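PDB 2WTM: EST1E from Clostridium proteoclasticum, which hydrolyses ester bonds as a promiscuous feruloyl esterase and probably frees ferulic acid from plant cell-wall esters in the rumen. Local coordinates for residues A[78-83]-A[177-182]; A[113-118]-A[131-136]; A[139-144]-A[171-176]; A[192-197]-A[206-211]. One frame throughout, in Å; residues are numbered along the deposited sequence.

Contact 1: residues A[78-83]-A[177-182]; sequences TLFKWL and QTIRVE
L79 and I179 are the residues whose backbones come nearest, with their CA atoms 9.0 Å apart. The 78-83 segment is the first turn of helix 79-93. T78 is its N-cap: OG1 accepts a nearly straight bond from K81 N (172°). The 177-182 segment is mostly non-regular and runs into helix 181-187. At this spacing only side chains bridge the gap. In I179, CG1 lies beside the backbone N (chi1 -66°), and the extended chain carries CD1 to L79. There CD1 meets L79 CD1 at 3.9 Å, and L79 CB is equally near. F80 sends the far end of its ring to the same loop, where CZ lies 3.6 Å from T178 OG1. That hydroxyl is hydrogen-bonded to V175 O, in the helical turn before it; towards F80 it makes a packing contact. I179 CG1 is more loosely placed, 4.5 Å from F80 CE1. F80 also stacks on F80 of the second subunit, which places this cluster at the dimer interface. The contact fits an alpha/beta-hydrolase with a cap: it joins a helix of the core to the connection leading out of what is probably the inserted region.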
loop_
_atom_site.group_PDB
_atom_site.type_symbol
_atom_site.label_atom_id
_atom_site.label_comp_id
_atom_site.label_asym_id
_atom_site.label_seq_id
_atom_site.Cartn_x
_atom_site.Cartn_y
_atom_site.Cartn_z
ATOM N N THR A 78 -6.669 -6.178 -0.704
ATOM C CA THR A 78 -6.283 -5.370 0.424
ATOM C C THR A 78 -6.473 -3.925 -0.082
ATOM O O THR A 78 -6.576 -3.605 -1.282
ATOM C CB THR A 78 -4.808 -5.507 0.843
ATOM O OG1 THR A 78 -3.961 -4.862 -0.117
ATOM C CG2 THR A 78 -4.373 -6.977 1.052
ATOM N N LEU A 79 -6.402 -3.001 0.828
ATOM C CA LEU A 79 -6.474 -1.566 0.482
ATOM C C LEU A 79 -5.261 -1.114 -0.331
ATOM O O LEU A 79 -5.359 -0.149 -1.100
ATOM C CB LEU A 79 -6.612 -0.681 1.741
ATOM C CG LEU A 79 -8.023 -0.766 2.332
ATOM C CD1 LEU A 79 -8.042 -0.172 3.754
ATOM C CD2 LEU A 79 -9.024 -0.134 1.485
ATOM N N PHE A 80 -4.084 -1.724 -0.124
ATOM C CA PHE A 80 -2.901 -1.353 -0.977
ATOM C C PHE A 80 -3.234 -1.770 -2.437
ATOM O O PHE A 80 -2.948 -1.033 -3.364
ATOM C CB PHE A 80 -1.655 -2.047 -0.544
ATOM C CG PHE A 80 -0.959 -1.437 0.630
ATOM C CD1 PHE A 80 -1.417 -0.355 1.316
ATOM C CD2 PHE A 80 0.202 -2.073 1.088
ATOM C CE1 PHE A 80 -0.717 0.129 2.448
ATOM C CE2 PHE A 80 0.886 -1.594 2.176
ATOM C CZ PHE A 80 0.413 -0.511 2.858
ATOM N N LYS A 81 -3.785 -2.981 -2.620
ATOM C CA LYS A 81 -4.171 -3.359 -3.997
ATOM C C LYS A 81 -5.189 -2.413 -4.599
ATOM O O LYS A 81 -5.034 -2.001 -5.769
ATOM C CB LYS A 81 -4.656 -4.798 -4.038
ATOM C CG LYS A 81 -3.553 -5.769 -3.616
ATOM C CD LYS A 81 -3.928 -7.252 -3.803
ATOM C CE LYS A 81 -2.892 -8.233 -3.164
ATOM N NZ LYS A 81 -3.178 -9.660 -3.571
ATOM N N TRP A 82 -6.246 -2.099 -3.846
ATOM C CA TRP A 82 -7.213 -1.149 -4.308
ATOM C C TRP A 82 -6.599 0.213 -4.639
ATOM O O TRP A 82 -6.949 0.844 -5.656
ATOM C CB TRP A 82 -8.374 -0.970 -3.293
ATOM C CG TRP A 82 -9.381 -2.076 -3.364
ATOM C CD1 TRP A 82 -9.208 -3.391 -3.745
ATOM C CD2 TRP A 82 -10.796 -1.916 -3.066
ATOM N NE1 TRP A 82 -10.465 -4.054 -3.694
ATOM C CE2 TRP A 82 -11.432 -3.151 -3.320
ATOM C CE3 TRP A 82 -11.574 -0.816 -2.694
ATOM C CZ2 TRP A 82 -12.830 -3.290 -3.162
ATOM C CZ3 TRP A 82 -12.914 -0.933 -2.585
ATOM C CH2 TRP A 82 -13.542 -2.155 -2.798
ATOM N N LEU A 83 -5.677 0.703 -3.823
ATOM C CA LEU A 83 -5.118 2.058 -4.098
ATOM C C LEU A 83 -4.275 1.935 -5.403
ATOM O O LEU A 83 -4.318 2.803 -6.297
ATOM C CB LEU A 83 -4.279 2.559 -2.934
ATOM C CG LEU A 83 -5.198 2.936 -1.819
ATOM C CD1 LEU A 83 -4.366 3.217 -0.670
ATOM C CD2 LEU A 83 -6.090 4.123 -2.189
ATOM N N GLN A 177 -4.167 -1.758 9.032
ATOM C CA GLN A 177 -3.634 -1.185 10.236
ATOM C C GLN A 177 -2.575 -0.083 9.987
ATOM O O GLN A 177 -2.333 0.773 10.876
ATOM C CB GLN A 177 -3.009 -2.302 11.085
ATOM C CG GLN A 177 -3.980 -3.226 11.812
ATOM C CD GLN A 177 -3.244 -4.194 12.715
ATOM O OE1 GLN A 177 -2.070 -4.448 12.543
ATOM N NE2 GLN A 177 -3.991 -4.801 13.659
ATOM N N THR A 178 -1.915 -0.128 8.811
ATOM C CA THR A 178 -0.803 0.813 8.551
ATOM C C THR A 178 -1.294 2.204 8.182
ATOM O O THR A 178 -0.541 3.171 8.127
ATOM C CB THR A 178 0.096 0.318 7.504
ATOM O OG1 THR A 178 -0.494 0.473 6.195
ATOM C CG2 THR A 178 0.592 -1.105 7.799
ATOM N N ILE A 179 -2.536 2.304 7.808
ATOM C CA ILE A 179 -3.056 3.512 7.134
ATOM C C ILE A 179 -3.515 4.524 8.134
ATOM O O ILE A 179 -4.415 4.296 8.940
ATOM C CB ILE A 179 -4.183 3.160 6.169
ATOM C CG1 ILE A 179 -3.650 2.318 5.038
ATOM C CG2 ILE A 179 -4.823 4.407 5.500
ATOM C CD1 ILE A 179 -4.639 1.671 4.178
ATOM N N ARG A 180 -2.908 5.723 8.059
ATOM C CA ARG A 180 -3.321 6.859 8.907
ATOM C C ARG A 180 -4.269 7.797 8.139
ATOM O O ARG A 180 -3.825 8.698 7.483
ATOM C CB ARG A 180 -2.082 7.614 9.342
ATOM C CG ARG A 180 -0.970 6.716 9.899
ATOM C CD ARG A 180 -1.382 5.745 10.944
ATOM N NE ARG A 180 -2.065 6.409 12.042
ATOM C CZ ARG A 180 -2.129 5.937 13.274
ATOM N NH1 ARG A 180 -1.495 4.818 13.625
ATOM N NH2 ARG A 180 -2.816 6.628 14.175
ATOM N N VAL A 181 -5.560 7.487 8.192
ATOM C CA VAL A 181 -6.561 8.228 7.393
ATOM C C VAL A 181 -6.461 9.723 7.554
ATOM O O VAL A 181 -6.572 10.484 6.612
ATOM C CB VAL A 181 -8.009 7.694 7.668
ATOM C CG1 VAL A 181 -9.021 8.436 6.858
ATOM C CG2 VAL A 181 -8.076 6.212 7.336
ATOM N N GLU A 182 -6.249 10.127 8.800
ATOM C CA GLU A 182 -6.213 11.549 9.117
ATOM C C GLU A 182 -5.170 12.324 8.337
ATOM O O GLU A 182 -5.380 13.526 8.017
ATOM C CB GLU A 182 -5.986 11.700 10.622
ATOM C CG GLU A 182 -7.125 11.323 11.534
ATOM C CD GLU A 182 -7.344 9.798 11.742
ATOM O OE1 GLU A 182 -6.444 8.955 11.367
ATOM O OE2 GLU A 182 -8.424 9.452 12.311
#

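Contact 2: residues A[113-118]-A[131-136]; sequences SVMLAA and LSPAAM
M115 meets P133 and A135 through the end of its side chain, and the contact between the segments is wholly apolar. M115 SD lies 3.7 Å from P133 CB and 4.1 Å from P133 CG, so the sulfur rests against these two atoms of the proline ring. The two side chains meet at about a right angle. The methyl group continues to A135, where M115 CE is 4.0 Å from A135 CB. The chain is extended as far as SD (chi2 169°) and then bends (chi3 62°). This bend turns CE away from the proline and leaves it beside the alanine. One side chain thus touches both P133 and A135.

The parts joined are helix 109-120 and the loop that leaves strand 125-131. In the alpha/beta-hydrolase fold this helix follows the nucleophile elbow, here probably G106, S108 and G110. The loop starts at the C-terminal end of the next strand of the sheet, and P133 lies near the likely catalytic residues without touching them.

Backbone bonds shape both partners. The helix carries A117 N to S113 O at 2.8 Å. In the loop, A134 is the centre of an inverse gamma turn, closed by a weak bond from A135 N to P133 O. Helix 205-214 packs on the same loop, with F211 against A135 and S208 against P133.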
loop_
_atom_site.group_PDB
_atom_site.type_symbol
_atom_site.label_atom_id
_atom_site.label_comp_id
_atom_site.label_asym_id
_atom_site.label_seq_id
_atom_site.Cartn_x
_atom_site.Cartn_y
_atom_site.Cartn_z
ATOM N N SER A 113 -11.442 4.552 0.117
ATOM C CA SER A 113 -10.421 4.425 -0.904
ATOM C C SER A 113 -10.201 5.728 -1.690
ATOM O O SER A 113 -9.050 6.138 -1.997
ATOM C CB SER A 113 -10.778 3.249 -1.808
ATOM O OG SER A 113 -10.667 2.008 -1.127
ATOM N N VAL A 114 -11.308 6.389 -2.096
ATOM C CA VAL A 114 -11.185 7.674 -2.709
ATOM C C VAL A 114 -10.684 8.835 -1.827
ATOM O O VAL A 114 -9.922 9.702 -2.273
ATOM C CB VAL A 114 -12.411 8.025 -3.619
ATOM C CG1 VAL A 114 -12.616 7.003 -4.771
ATOM C CG2 VAL A 114 -13.661 8.264 -2.840
ATOM N N MET A 115 -11.052 8.789 -0.545
ATOM C CA MET A 115 -10.391 9.716 0.366
ATOM C C MET A 115 -8.852 9.606 0.292
ATOM O O MET A 115 -8.147 10.586 0.274
ATOM C CB MET A 115 -10.882 9.527 1.794
ATOM C CG MET A 115 -12.387 9.884 1.969
ATOM S SD MET A 115 -13.094 9.376 3.548
ATOM C CE MET A 115 -12.129 10.308 4.749
ATOM N N LEU A 116 -8.370 8.379 0.320
ATOM C CA LEU A 116 -6.957 8.134 0.295
ATOM C C LEU A 116 -6.348 8.483 -1.051
ATOM O O LEU A 116 -5.372 9.200 -1.150
ATOM C CB LEU A 116 -6.654 6.659 0.646
ATOM C CG LEU A 116 -7.255 6.048 1.918
ATOM C CD1 LEU A 116 -6.915 4.532 2.161
ATOM C CD2 LEU A 116 -6.726 6.924 3.108
ATOM N N ALA A 117 -6.951 7.987 -2.146
ATOM C CA ALA A 117 -6.429 8.164 -3.474
ATOM C C ALA A 117 -6.503 9.680 -3.875
ATOM O O ALA A 117 -5.627 10.176 -4.540
ATOM C CB ALA A 117 -7.207 7.308 -4.517
ATOM N N ALA A 118 -7.571 10.372 -3.534
ATOM C CA ALA A 118 -7.683 11.827 -3.811
ATOM C C ALA A 118 -6.519 12.631 -3.225
ATOM O O ALA A 118 -5.907 13.515 -3.839
ATOM C CB ALA A 118 -8.967 12.374 -3.386
ATOM N N LEU A 131 -19.167 8.615 -0.160
ATOM C CA LEU A 131 -20.541 8.227 0.169
ATOM C C LEU A 131 -20.501 7.184 1.315
ATOM O O LEU A 131 -19.911 6.131 1.109
ATOM C CB LEU A 131 -21.224 7.686 -1.070
ATOM C CG LEU A 131 -21.336 8.620 -2.240
ATOM C CD1 LEU A 131 -21.741 7.915 -3.535
ATOM C CD2 LEU A 131 -22.199 9.835 -1.962
ATOM N N SER A 132 -20.978 7.567 2.541
ATOM C CA SER A 132 -20.915 6.702 3.721
ATOM C C SER A 132 -19.564 6.005 3.823
ATOM O O SER A 132 -19.481 4.765 3.908
ATOM C CB SER A 132 -22.075 5.685 3.635
ATOM O OG SER A 132 -23.338 6.432 3.521
ATOM N N PRO A 133 -18.496 6.829 3.827
ATOM C CA PRO A 133 -17.170 6.218 3.742
ATOM C C PRO A 133 -16.813 5.383 4.934
ATOM O O PRO A 133 -17.113 5.786 6.074
ATOM C CB PRO A 133 -16.269 7.426 3.625
ATOM C CG PRO A 133 -17.000 8.531 4.287
ATOM C CD PRO A 133 -18.396 8.304 3.938
ATOM N N ALA A 134 -16.258 4.216 4.718
ATOM C CA ALA A 134 -15.808 3.357 5.817
ATOM C C ALA A 134 -14.467 3.829 6.340
ATOM O O ALA A 134 -13.516 3.021 6.439
ATOM C CB ALA A 134 -15.725 1.890 5.349
ATOM N N ALA A 135 -14.379 5.106 6.724
ATOM C CA ALA A 135 -13.103 5.747 7.019
ATOM C C ALA A 135 -12.485 5.287 8.337
ATOM O O ALA A 135 -11.294 5.556 8.600
ATOM C CB ALA A 135 -13.286 7.225 7.069
ATOM N N MET A 136 -13.268 4.618 9.171
ATOM C CA MET A 136 -12.713 4.073 10.448
ATOM C C MET A 136 -12.075 2.689 10.264
ATOM O O MET A 136 -11.528 2.146 11.246
ATOM C CB MET A 136 -13.789 4.029 11.560
ATOM C CG MET A 136 -14.445 5.334 11.879
ATOM S SD MET A 136 -13.246 6.462 12.506
ATOM C CE MET A 136 -12.765 5.575 13.969
#

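Contact 3: residues A[139-144]-A[171-176]; sequences EIARTG and NYVRVA
A141 packs its methyl group against V173 and A176, and this apolar patch carries most of the contact. A141 CB lies 4.1 Å from A176 CB and 4.2 Å from V173 CG1. The CA atoms of A141 and V173 are only 6.2 Å apart. The single methyl group of A141 is consistent with so near an approach. The axes of the two short helical segments pass 9.0 Å apart at -115°, so the helices cross steeply.

The polar part belongs to R142. Its side chain bends at CG-CD (chi3 -74°) and swings the guanidinium toward the end of helix 171-176. NH1 stays 4.1 Å from A176 O, too far for a bond. The same nitrogen is hydrogen-bonded just beyond, to Q177 O and I179 O. R142 therefore holds the chain as it leaves that helix. E139 N lies over one face of its guanidinium, 3.6 Å above the plane and offset toward the rim.

Backbone and side-chain bonds finish helix 137-143. G144 has positive phi and closes a Schellman motif, with G144 N bonded to A141 O and weakly to I140 O. T143 OG1 gives its proton to I140 O at 2.6 Å, in the carbonyl plane on a lone pair. T143 N binds the same oxygen.

R174 forms a salt bridge to D123 of the second subunit. Both helices belong to the region between core strands 125-131 and 192-197, consistent with the inserted cap of an alpha/beta-hydrolase.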
loop_
_atom_site.group_PDB
_atom_site.type_symbol
_atom_site.label_atom_id
_atom_site.label_comp_id
_atom_site.label_asym_id
_atom_site.label_seq_id
_atom_site.Cartn_x
_atom_site.Cartn_y
_atom_site.Cartn_z
ATOM N N GLU A 139 -8.408 2.512 11.786
ATOM C CA GLU A 139 -8.314 2.730 13.272
ATOM C C GLU A 139 -8.919 1.498 13.969
ATOM O O GLU A 139 -8.332 0.898 14.893
ATOM C CB GLU A 139 -8.968 4.024 13.699
ATOM C CG GLU A 139 -9.124 4.109 15.191
ATOM C CD GLU A 139 -9.714 5.425 15.709
ATOM O OE1 GLU A 139 -9.897 6.429 14.983
ATOM O OE2 GLU A 139 -10.034 5.413 16.911
ATOM N N ILE A 140 -10.059 1.039 13.470
ATOM C CA ILE A 140 -10.746 -0.067 14.105
ATOM C C ILE A 140 -9.972 -1.353 13.929
ATOM O O ILE A 140 -9.907 -2.146 14.838
ATOM C CB ILE A 140 -12.192 -0.129 13.648
ATOM C CG1 ILE A 140 -12.966 1.124 14.055
ATOM C CG2 ILE A 140 -12.903 -1.376 14.098
ATOM C CD1 ILE A 140 -12.849 1.479 15.507
ATOM N N ALA A 141 -9.269 -1.531 12.799
ATOM C CA ALA A 141 -8.407 -2.667 12.601
ATOM C C ALA A 141 -7.268 -2.700 13.625
ATOM O O ALA A 141 -6.863 -3.780 14.100
ATOM C CB ALA A 141 -7.862 -2.701 11.187
ATOM N N ARG A 142 -6.785 -1.525 13.950
ATOM C CA ARG A 142 -5.738 -1.374 14.971
ATOM C C ARG A 142 -6.208 -1.801 16.349
ATOM O O ARG A 142 -5.354 -2.294 17.168
ATOM C CB ARG A 142 -5.140 0.046 14.987
ATOM C CG ARG A 142 -4.257 0.338 13.768
ATOM C CD ARG A 142 -3.536 1.635 13.881
ATOM N NE ARG A 142 -4.386 2.806 13.683
ATOM C CZ ARG A 142 -4.691 3.342 12.510
ATOM N NH1 ARG A 142 -4.185 2.851 11.422
ATOM N NH2 ARG A 142 -5.444 4.463 12.468
ATOM N N THR A 143 -7.510 -1.708 16.565
ATOM C CA THR A 143 -8.143 -2.092 17.846
ATOM C C THR A 143 -8.589 -3.533 17.888
ATOM O O THR A 143 -8.992 -3.999 18.951
ATOM C CB THR A 143 -9.387 -1.250 18.180
ATOM O OG1 THR A 143 -10.495 -1.637 17.357
ATOM C CG2 THR A 143 -9.129 0.169 18.100
ATOM N N GLY A 144 -8.570 -4.234 16.765
ATOM C CA GLY A 144 -8.899 -5.662 16.658
ATOM C C GLY A 144 -10.311 -5.920 16.189
ATOM O O GLY A 144 -10.927 -6.933 16.585
ATOM N N ASN A 171 -4.000 -10.650 5.795
ATOM C CA ASN A 171 -3.193 -9.598 5.166
ATOM C C ASN A 171 -4.040 -8.310 4.969
ATOM O O ASN A 171 -3.525 -7.198 5.030
ATOM C CB ASN A 171 -2.709 -10.031 3.761
ATOM C CG ASN A 171 -1.644 -11.113 3.827
ATOM O OD1 ASN A 171 -1.083 -11.351 4.921
ATOM N ND2 ASN A 171 -1.390 -11.803 2.717
ATOM N N TYR A 172 -5.329 -8.451 4.673
ATOM C CA TYR A 172 -6.214 -7.271 4.558
ATOM C C TYR A 172 -6.007 -6.411 5.843
ATOM O O TYR A 172 -5.855 -5.185 5.731
ATOM C CB TYR A 172 -7.695 -7.682 4.379
ATOM C CG TYR A 172 -8.627 -6.472 4.360
ATOM C CD1 TYR A 172 -9.176 -6.002 3.225
ATOM C CD2 TYR A 172 -8.909 -5.790 5.520
ATOM C CE1 TYR A 172 -9.938 -4.872 3.225
ATOM C CE2 TYR A 172 -9.665 -4.651 5.547
ATOM C CZ TYR A 172 -10.214 -4.198 4.391
ATOM O OH TYR A 172 -11.020 -3.063 4.382
ATOM N N VAL A 173 -6.080 -7.040 7.013
ATOM C CA VAL A 173 -5.912 -6.360 8.309
ATOM C C VAL A 173 -4.486 -5.819 8.543
ATOM O O VAL A 173 -4.334 -4.679 8.943
ATOM C CB VAL A 173 -6.325 -7.264 9.511
ATOM C CG1 VAL A 173 -6.147 -6.571 10.869
ATOM C CG2 VAL A 173 -7.783 -7.757 9.264
ATOM N N ARG A 174 -3.479 -6.634 8.215
ATOM C CA ARG A 174 -2.067 -6.178 8.297
ATOM C C ARG A 174 -1.835 -4.880 7.549
ATOM O O ARG A 174 -1.161 -3.994 8.003
ATOM C CB ARG A 174 -1.155 -7.268 7.828
ATOM C CG ARG A 174 -1.252 -8.571 8.592
ATOM C CD ARG A 174 -0.268 -9.583 8.219
ATOM N NE ARG A 174 -0.435 -10.831 8.956
ATOM C CZ ARG A 174 0.142 -11.090 10.119
ATOM N NH1 ARG A 174 0.939 -10.191 10.669
ATOM N NH2 ARG A 174 -0.045 -12.258 10.729
ATOM N N VAL A 175 -2.431 -4.798 6.344
ATOM C CA VAL A 175 -2.336 -3.605 5.522
ATOM C C VAL A 175 -3.153 -2.461 6.099
ATOM O O VAL A 175 -2.715 -1.329 6.206
ATOM C CB VAL A 175 -2.780 -3.923 4.081
ATOM C CG1 VAL A 175 -2.998 -2.669 3.292
ATOM C CG2 VAL A 175 -1.775 -4.854 3.402
ATOM N N ALA A 176 -4.393 -2.724 6.446
ATOM C CA ALA A 176 -5.290 -1.685 6.927
ATOM C C ALA A 176 -4.727 -0.970 8.148
ATOM O O ALA A 176 -4.873 0.251 8.327
ATOM C CB ALA A 176 -6.669 -2.241 7.260
#

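Contact 4: residues A[192-197]-A[206-211]; sequences VLIVHG and EASVAF
H196 and S208 are brought together by their first torsions. In H196, CG is roughly anti to the backbone N (chi1 -152°), and the imidazole presents ND1 to the helix. In S208, OG lies beside the backbone N (chi1 -79°) and faces the ring. Strand 192-197 and helix 205-214 are the first two elements of a beta-alpha-beta unit that ends in strand 218-223. This is a repeated element of the alpha/beta-hydrolase core. The helix covers the strand, and the CA atoms of I194 and S208 are 7.1 Å apart.

H196 ND1 and S208 OG are joined by a hydrogen bond of 2.7 Å. It is short but bent, with an angle of 141°, and either atom could be the donor. The hydroxyl lies at the edge of the imidazole, near the ring plane. The other ring nitrogen, NE2, is hydrogen-bonded to V203 O, in the loop between strand and helix. Both nitrogens are thus occupied, and the two bonds fix the rotation of the buried ring. H196 also touches the probable Ser-His-Asp triad of S108, D200 and H228. It is a separate histidine from the one in that triad.

S208 is packed as well as bonded. P133, from the loop after strand 125-131, touches I194 on the strand. F211, one turn on from S208, directs its ring elsewhere, to V181 of helix 181-187. The branch methyl of I194 also packs on the serine, with CG2 3.6 Å from S208 OG and 3.9 Å from S208 CB.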
loop_
_atom_site.group_PDB
_atom_site.type_symbol
_atom_site.label_atom_id
_atom_site.label_comp_id
_atom_site.label_asym_id
_atom_site.label_seq_id
_atom_site.Cartn_x
_atom_site.Cartn_y
_atom_site.Cartn_z
ATOM N N VAL A 192 -14.926 18.772 -0.871
ATOM C CA VAL A 192 -15.423 17.468 -0.495
ATOM C C VAL A 192 -16.909 17.486 -0.127
ATOM O O VAL A 192 -17.360 18.401 0.580
ATOM C CB VAL A 192 -14.587 16.903 0.705
ATOM C CG1 VAL A 192 -15.042 15.565 1.089
ATOM C CG2 VAL A 192 -13.148 16.941 0.372
ATOM N N LEU A 193 -17.655 16.469 -0.622
ATOM C CA LEU A 193 -19.018 16.217 -0.163
ATOM C C LEU A 193 -19.109 14.851 0.445
ATOM O O LEU A 193 -18.934 13.837 -0.261
ATOM C CB LEU A 193 -20.039 16.291 -1.286
ATOM C CG LEU A 193 -21.468 15.880 -0.982
ATOM C CD1 LEU A 193 -22.175 16.957 -0.160
ATOM C CD2 LEU A 193 -22.294 15.673 -2.272
ATOM N N ILE A 194 -19.319 14.809 1.762
ATOM C CA ILE A 194 -19.618 13.513 2.413
ATOM C C ILE A 194 -21.096 13.387 2.573
ATOM O O ILE A 194 -21.752 14.343 3.042
ATOM C CB ILE A 194 -18.910 13.316 3.773
ATOM C CG1 ILE A 194 -17.416 13.278 3.548
ATOM C CG2 ILE A 194 -19.386 12.035 4.399
ATOM C CD1 ILE A 194 -16.663 13.219 4.878
ATOM N N VAL A 195 -21.627 12.247 2.163
ATOM C CA VAL A 195 -23.057 11.894 2.398
ATOM C C VAL A 195 -23.109 10.701 3.322
ATOM O O VAL A 195 -22.242 9.800 3.221
ATOM C CB VAL A 195 -23.743 11.555 1.045
ATOM C CG1 VAL A 195 -25.246 11.337 1.302
ATOM C CG2 VAL A 195 -23.496 12.638 0.071
ATOM N N HIS A 196 -24.050 10.654 4.290
ATOM C CA HIS A 196 -24.141 9.540 5.182
ATOM C C HIS A 196 -25.508 9.510 5.834
ATOM O O HIS A 196 -26.006 10.568 6.230
ATOM C CB HIS A 196 -23.053 9.703 6.281
ATOM C CG HIS A 196 -22.547 8.434 6.882
ATOM N ND1 HIS A 196 -21.198 8.125 6.944
ATOM C CD2 HIS A 196 -23.185 7.407 7.458
ATOM C CE1 HIS A 196 -21.043 6.963 7.527
ATOM N NE2 HIS A 196 -22.236 6.485 7.838
ATOM N N GLY A 197 -26.099 8.313 5.861
ATOM C CA GLY A 197 -27.414 8.038 6.512
ATOM C C GLY A 197 -27.215 7.937 8.006
ATOM O O GLY A 197 -26.360 7.176 8.452
ATOM N N GLU A 206 -21.222 9.086 12.954
ATOM C CA GLU A 206 -20.512 10.116 13.676
ATOM C C GLU A 206 -19.070 10.238 13.205
ATOM O O GLU A 206 -18.444 11.303 13.324
ATOM C CB GLU A 206 -20.583 9.875 15.206
ATOM C CG GLU A 206 -19.863 10.942 16.061
ATOM C CD GLU A 206 -20.435 12.352 15.881
ATOM O OE1 GLU A 206 -21.578 12.469 15.395
ATOM O OE2 GLU A 206 -19.751 13.353 16.254
ATOM N N ALA A 207 -18.512 9.161 12.650
ATOM C CA ALA A 207 -17.171 9.308 12.094
ATOM C C ALA A 207 -17.150 10.250 10.900
ATOM O O ALA A 207 -16.232 11.042 10.703
ATOM C CB ALA A 207 -16.570 7.953 11.754
ATOM N N SER A 208 -18.203 10.226 10.106
ATOM C CA SER A 208 -18.299 11.168 9.012
ATOM C C SER A 208 -18.525 12.601 9.463
ATOM O O SER A 208 -18.065 13.536 8.841
ATOM C CB SER A 208 -19.431 10.788 8.060
ATOM O OG SER A 208 -19.058 9.734 7.184
ATOM N N VAL A 209 -19.313 12.783 10.524
ATOM C CA VAL A 209 -19.368 14.092 11.167
ATOM C C VAL A 209 -17.966 14.570 11.534
ATOM O O VAL A 209 -17.599 15.694 11.205
ATOM C CB VAL A 209 -20.294 14.097 12.428
ATOM C CG1 VAL A 209 -20.304 15.470 13.089
ATOM C CG2 VAL A 209 -21.707 13.618 12.054
ATOM N N ALA A 210 -17.161 13.708 12.188
ATOM C CA ALA A 210 -15.827 14.088 12.603
ATOM C C ALA A 210 -14.913 14.399 11.418
ATOM O O ALA A 210 -14.240 15.457 11.360
ATOM C CB ALA A 210 -15.231 12.974 13.447
ATOM N N PHE A 211 -14.853 13.480 10.434
ATOM C CA PHE A 211 -14.006 13.737 9.274
ATOM C C PHE A 211 -14.433 15.003 8.508
ATOM O O PHE A 211 -13.610 15.758 8.037
ATOM C CB PHE A 211 -13.849 12.508 8.338
ATOM C CG PHE A 211 -12.961 11.447 8.920
ATOM C CD1 PHE A 211 -11.628 11.697 9.116
ATOM C CD2 PHE A 211 -13.483 10.200 9.252
ATOM C CE1 PHE A 211 -10.792 10.670 9.662
ATOM C CE2 PHE A 211 -12.688 9.198 9.822
ATOM C CZ PHE A 211 -11.350 9.441 10.018
#

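Overall arrangement
From the N terminus, the first segment met is 78-83, on a core helix. Contact 1 stays open until 177-182, closing the longest loop of the four. Contacts 2 and 3 both open and close within that loop, one after the other. Contact 2 closes a short loop, from helix 109-120 through strand 125-131 to the loop after it. Contact 3 closes within the probable cap. Contact 4 follows contact 1 in series, on the returning core strand 192-197. No loops cross. R142 ties contact 3 to contact 1. S132 N and V195 O probably bond between contacts 2 and 4. Contacts 3 and 4 do not touch. Contacts 1 and 3 also face the second subunit.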